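Local coordinates for protein succinate dehydrogenase subunit C (Mycolicibacterium smegmatis MC2 51, PDB 6LUM) that probably serves as a haem-binding membrane subunit of succinate dehydrogenase, helping pass electrons from succinate oxidation to quinone, at residues 23-28 against 106-111. Numbering follows the deposited sequence.
Sequences GDPGMW and YQRQML
Asp24 reaches across to helix 107-136 with both carboxylate oxygens, each meeting a different side chain. Asp24 OD1 forms a salt bridge with Arg108 NH2 at 2.8 Å, the carboxylate and guanidinium planes standing nearly perpendicular (81°). Asp24 OD2 accepts from Gln107 NE2 at 3.2 Å, a bent bond (136°) that arrives nearly along the C-O axis. From its anti side Asp24 OD2 also takes Gly26 N at 3.1 Å, much straighter, which makes Asp24 the N-cap of helix 25-52. CG anti to the backbone N (chi1 -153°) puts the carboxylate where OD2 meets both donors and OD1 meets Arg108. This buried end is the close-packed part, backed by subunit B: Asn235 of that chain accepts from Asp24 N, and its Phe234 packs on Gln107. Beside it Leu111 CD2 touches Pro25 CB at 3.9 Å. The solvent side is looser; there the exposed Arg108 passes one guanidinium face over Pro25 CD. Replacing Asp24 by alanine would probably leave Gly26 N uncapped, Gln107 NE2 without this acceptor and Arg108 without this carboxylate. One acidic group thus ties the starts of two transmembrane helices together; Glu238 of subunit B packs on both Asp24 and Arg108, and Arg108 probably offsets part of this negative charge.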
ATOM      1  N   GLY F  23      21.485  24.349 -28.164  1.00 16.90           N
ATOM      2  CA  GLY F  23      21.788  22.965 -27.864  1.00 16.90           C
ATOM      3  C   GLY F  23      21.973  22.072 -29.072  1.00 16.90           C
ATOM      4  O   GLY F  23      22.590  22.470 -30.060  1.00 16.90           O
ATOM      5  N   ASP F  24      21.437  20.861 -28.998  1.00 14.70           N
ATOM      6  CA  ASP F  24      21.627  19.859 -30.028  1.00 14.70           C
ATOM      7  C   ASP F  24      20.960  20.287 -31.336  1.00 14.70           C
ATOM      8  O   ASP F  24      20.133  21.198 -31.348  1.00 14.70           O
ATOM      9  CB  ASP F  24      21.045  18.541 -29.545  1.00 14.70           C
ATOM     10  CG  ASP F  24      21.701  17.354 -30.165  1.00 14.70           C
ATOM     11  OD1 ASP F  24      22.846  17.051 -29.793  1.00 14.70           O
ATOM     12  OD2 ASP F  24      21.074  16.709 -31.024  1.00 14.70           O
ATOM     13  N   PRO F  25      21.327  19.665 -32.464  1.00 12.73           N
ATOM     14  CA  PRO F  25      20.538  19.863 -33.690  1.00 12.73           C
ATOM     15  C   PRO F  25      19.209  19.124 -33.693  1.00 12.73           C
ATOM     16  O   PRO F  25      18.291  19.532 -34.418  1.00 12.73           O
ATOM     17  CB  PRO F  25      21.468  19.341 -34.789  1.00 12.73           C
ATOM     18  CG  PRO F  25      22.403  18.446 -34.099  1.00 12.73           C
ATOM     19  CD  PRO F  25      22.631  19.064 -32.771  1.00 12.73           C
ATOM     20  N   GLY F  26      19.072  18.051 -32.922  1.00  8.56           N
ATOM     21  CA  GLY F  26      17.779  17.429 -32.753  1.00  8.56           C
ATOM     22  C   GLY F  26      16.757  18.347 -32.135  1.00  8.56           C
ATOM     23  O   GLY F  26      15.560  18.166 -32.358  1.00  8.56           O
ATOM     24  N   MET F  27      17.199  19.355 -31.389  1.00  9.57           N
ATOM     25  CA  MET F  27      16.272  20.322 -30.820  1.00  9.57           C
ATOM     26  C   MET F  27      15.642  21.186 -31.901  1.00  9.57           C
ATOM     27  O   MET F  27      14.431  21.431 -31.891  1.00  9.57           O
ATOM     28  CB  MET F  27      17.007  21.173 -29.799  1.00  9.57           C
ATOM     29  CG  MET F  27      16.171  22.170 -29.068  1.00  9.57           C
ATOM     30  SD  MET F  27      17.210  23.531 -28.542  1.00  9.57           S
ATOM     31  CE  MET F  27      16.184  24.223 -27.272  1.00  9.57           C
ATOM     32  N   TRP F  28      16.444  21.642 -32.856  1.00  9.08           N
ATOM     33  CA  TRP F  28      15.901  22.421 -33.956  1.00  9.08           C
ATOM     34  C   TRP F  28      15.076  21.561 -34.894  1.00  9.08           C
ATOM     35  O   TRP F  28      14.069  22.029 -35.435  1.00  9.08           O
ATOM     36  CB  TRP F  28      17.039  23.113 -34.688  1.00  9.08           C
ATOM     37  CG  TRP F  28      17.865  23.909 -33.754  1.00  9.08           C
ATOM     38  CD1 TRP F  28      19.173  23.728 -33.465  1.00  9.08           C
ATOM     39  CD2 TRP F  28      17.425  25.004 -32.953  1.00  9.08           C
ATOM     40  NE1 TRP F  28      19.586  24.645 -32.540  1.00  9.08           N
ATOM     41  CE2 TRP F  28      18.526  25.442 -32.210  1.00  9.08           C
ATOM     42  CE3 TRP F  28      16.204  25.662 -32.797  1.00  9.08           C
ATOM     43  CZ2 TRP F  28      18.447  26.504 -31.327  1.00  9.08           C
ATOM     44  CZ3 TRP F  28      16.127  26.709 -31.922  1.00  9.08           C
ATOM     45  CH2 TRP F  28      17.238  27.124 -31.197  1.00  9.08           C
ATOM     46  N   TYR F 106      22.420   6.564 -34.303  1.00 19.75           N
ATOM     47  CA  TYR F 106      22.531   7.162 -35.625  1.00 19.75           C
ATOM     48  C   TYR F 106      21.594   8.344 -35.803  1.00 19.75           C
ATOM     49  O   TYR F 106      21.172   8.635 -36.920  1.00 19.75           O
ATOM     50  CB  TYR F 106      22.270   6.111 -36.696  1.00 19.75           C
ATOM     51  CG  TYR F 106      23.129   4.891 -36.532  1.00 19.75           C
ATOM     52  CD1 TYR F 106      24.495   4.956 -36.716  1.00 19.75           C
ATOM     53  CD2 TYR F 106      22.577   3.679 -36.186  1.00 19.75           C
ATOM     54  CE1 TYR F 106      25.279   3.852 -36.562  1.00 19.75           C
ATOM     55  CE2 TYR F 106      23.354   2.570 -36.029  1.00 19.75           C
ATOM     56  CZ  TYR F 106      24.703   2.661 -36.219  1.00 19.75           C
ATOM     57  OH  TYR F 106      25.483   1.544 -36.063  1.00 19.75           O
ATOM     58  N   GLN F 107      21.267   9.028 -34.713  1.00 14.33           N
ATOM     59  CA  GLN F 107      20.400  10.197 -34.772  1.00 14.33           C
ATOM     60  C   GLN F 107      20.931  11.240 -35.751  1.00 14.33           C
ATOM     61  O   GLN F 107      20.223  11.660 -36.672  1.00 14.33           O
ATOM     62  CB  GLN F 107      20.267  10.766 -33.365  1.00 14.33           C
ATOM     63  CG  GLN F 107      19.638  12.113 -33.262  1.00 14.33           C
ATOM     64  CD  GLN F 107      20.613  13.158 -32.809  1.00 14.33           C
ATOM     65  OE1 GLN F 107      21.596  12.851 -32.150  1.00 14.33           O
ATOM     66  NE2 GLN F 107      20.341  14.407 -33.145  1.00 14.33           N
ATOM     67  N   ARG F 108      22.183  11.660 -35.581  1.00 19.65           N
ATOM     68  CA  ARG F 108      22.711  12.723 -36.428  1.00 19.65           C
ATOM     69  C   ARG F 108      22.975  12.240 -37.844  1.00 19.65           C
ATOM     70  O   ARG F 108      22.880  13.026 -38.793  1.00 19.65           O
ATOM     71  CB  ARG F 108      23.990  13.290 -35.833  1.00 19.65           C
ATOM     72  CG  ARG F 108      23.782  14.177 -34.640  1.00 19.65           C
ATOM     73  CD  ARG F 108      25.108  14.541 -34.040  1.00 19.65           C
ATOM     74  NE  ARG F 108      24.970  15.087 -32.699  1.00 19.65           N
ATOM     75  CZ  ARG F 108      25.506  16.234 -32.312  1.00 19.65           C
ATOM     76  NH1 ARG F 108      26.215  16.954 -33.168  1.00 19.65           N
ATOM     77  NH2 ARG F 108      25.336  16.659 -31.070  1.00 19.65           N
ATOM     78  N   GLN F 109      23.318  10.963 -38.012  1.00 20.19           N
ATOM     79  CA  GLN F 109      23.432  10.410 -39.353  1.00 20.19           C
ATOM     80  C   GLN F 109      22.109  10.508 -40.095  1.00 20.19           C
ATOM     81  O   GLN F 109      22.054  11.017 -41.219  1.00 20.19           O
ATOM     82  CB  GLN F 109      23.901   8.963 -39.287  1.00 20.19           C
ATOM     83  CG  GLN F 109      25.392   8.822 -39.217  1.00 20.19           C
ATOM     84  CD  GLN F 109      25.945   9.129 -37.857  1.00 20.19           C
ATOM     85  OE1 GLN F 109      26.603  10.147 -37.661  1.00 20.19           O
ATOM     86  NE2 GLN F 109      25.717   8.232 -36.909  1.00 20.19           N
ATOM     87  N   MET F 110      21.032  10.016 -39.481  1.00 13.33           N
ATOM     88  CA  MET F 110      19.712  10.149 -40.082  1.00 13.33           C
ATOM     89  C   MET F 110      19.390  11.600 -40.379  1.00 13.33           C
ATOM     90  O   MET F 110      18.771  11.909 -41.399  1.00 13.33           O
ATOM     91  CB  MET F 110      18.645   9.575 -39.162  1.00 13.33           C
ATOM     92  CG  MET F 110      18.749   8.117 -38.855  1.00 13.33           C
ATOM     93  SD  MET F 110      17.337   7.637 -37.867  1.00 13.33           S
ATOM     94  CE  MET F 110      18.015   6.296 -36.923  1.00 13.33           C
ATOM     95  N   LEU F 111      19.784  12.504 -39.493  1.00 12.94           N
ATOM     96  CA  LEU F 111      19.453  13.908 -39.685  1.00 12.94           C
ATOM     97  C   LEU F 111      20.146  14.476 -40.920  1.00 12.94           C
ATOM     98  O   LEU F 111      19.532  15.188 -41.720  1.00 12.94           O
ATOM     99  CB  LEU F 111      19.819  14.683 -38.426  1.00 12.94           C
ATOM    100  CG  LEU F 111      19.398  16.129 -38.282  1.00 12.94           C
ATOM    101  CD1 LEU F 111      17.914  16.208 -38.418  1.00 12.94           C
ATOM    102  CD2 LEU F 111      19.812  16.583 -36.917  1.00 12.94           C
TER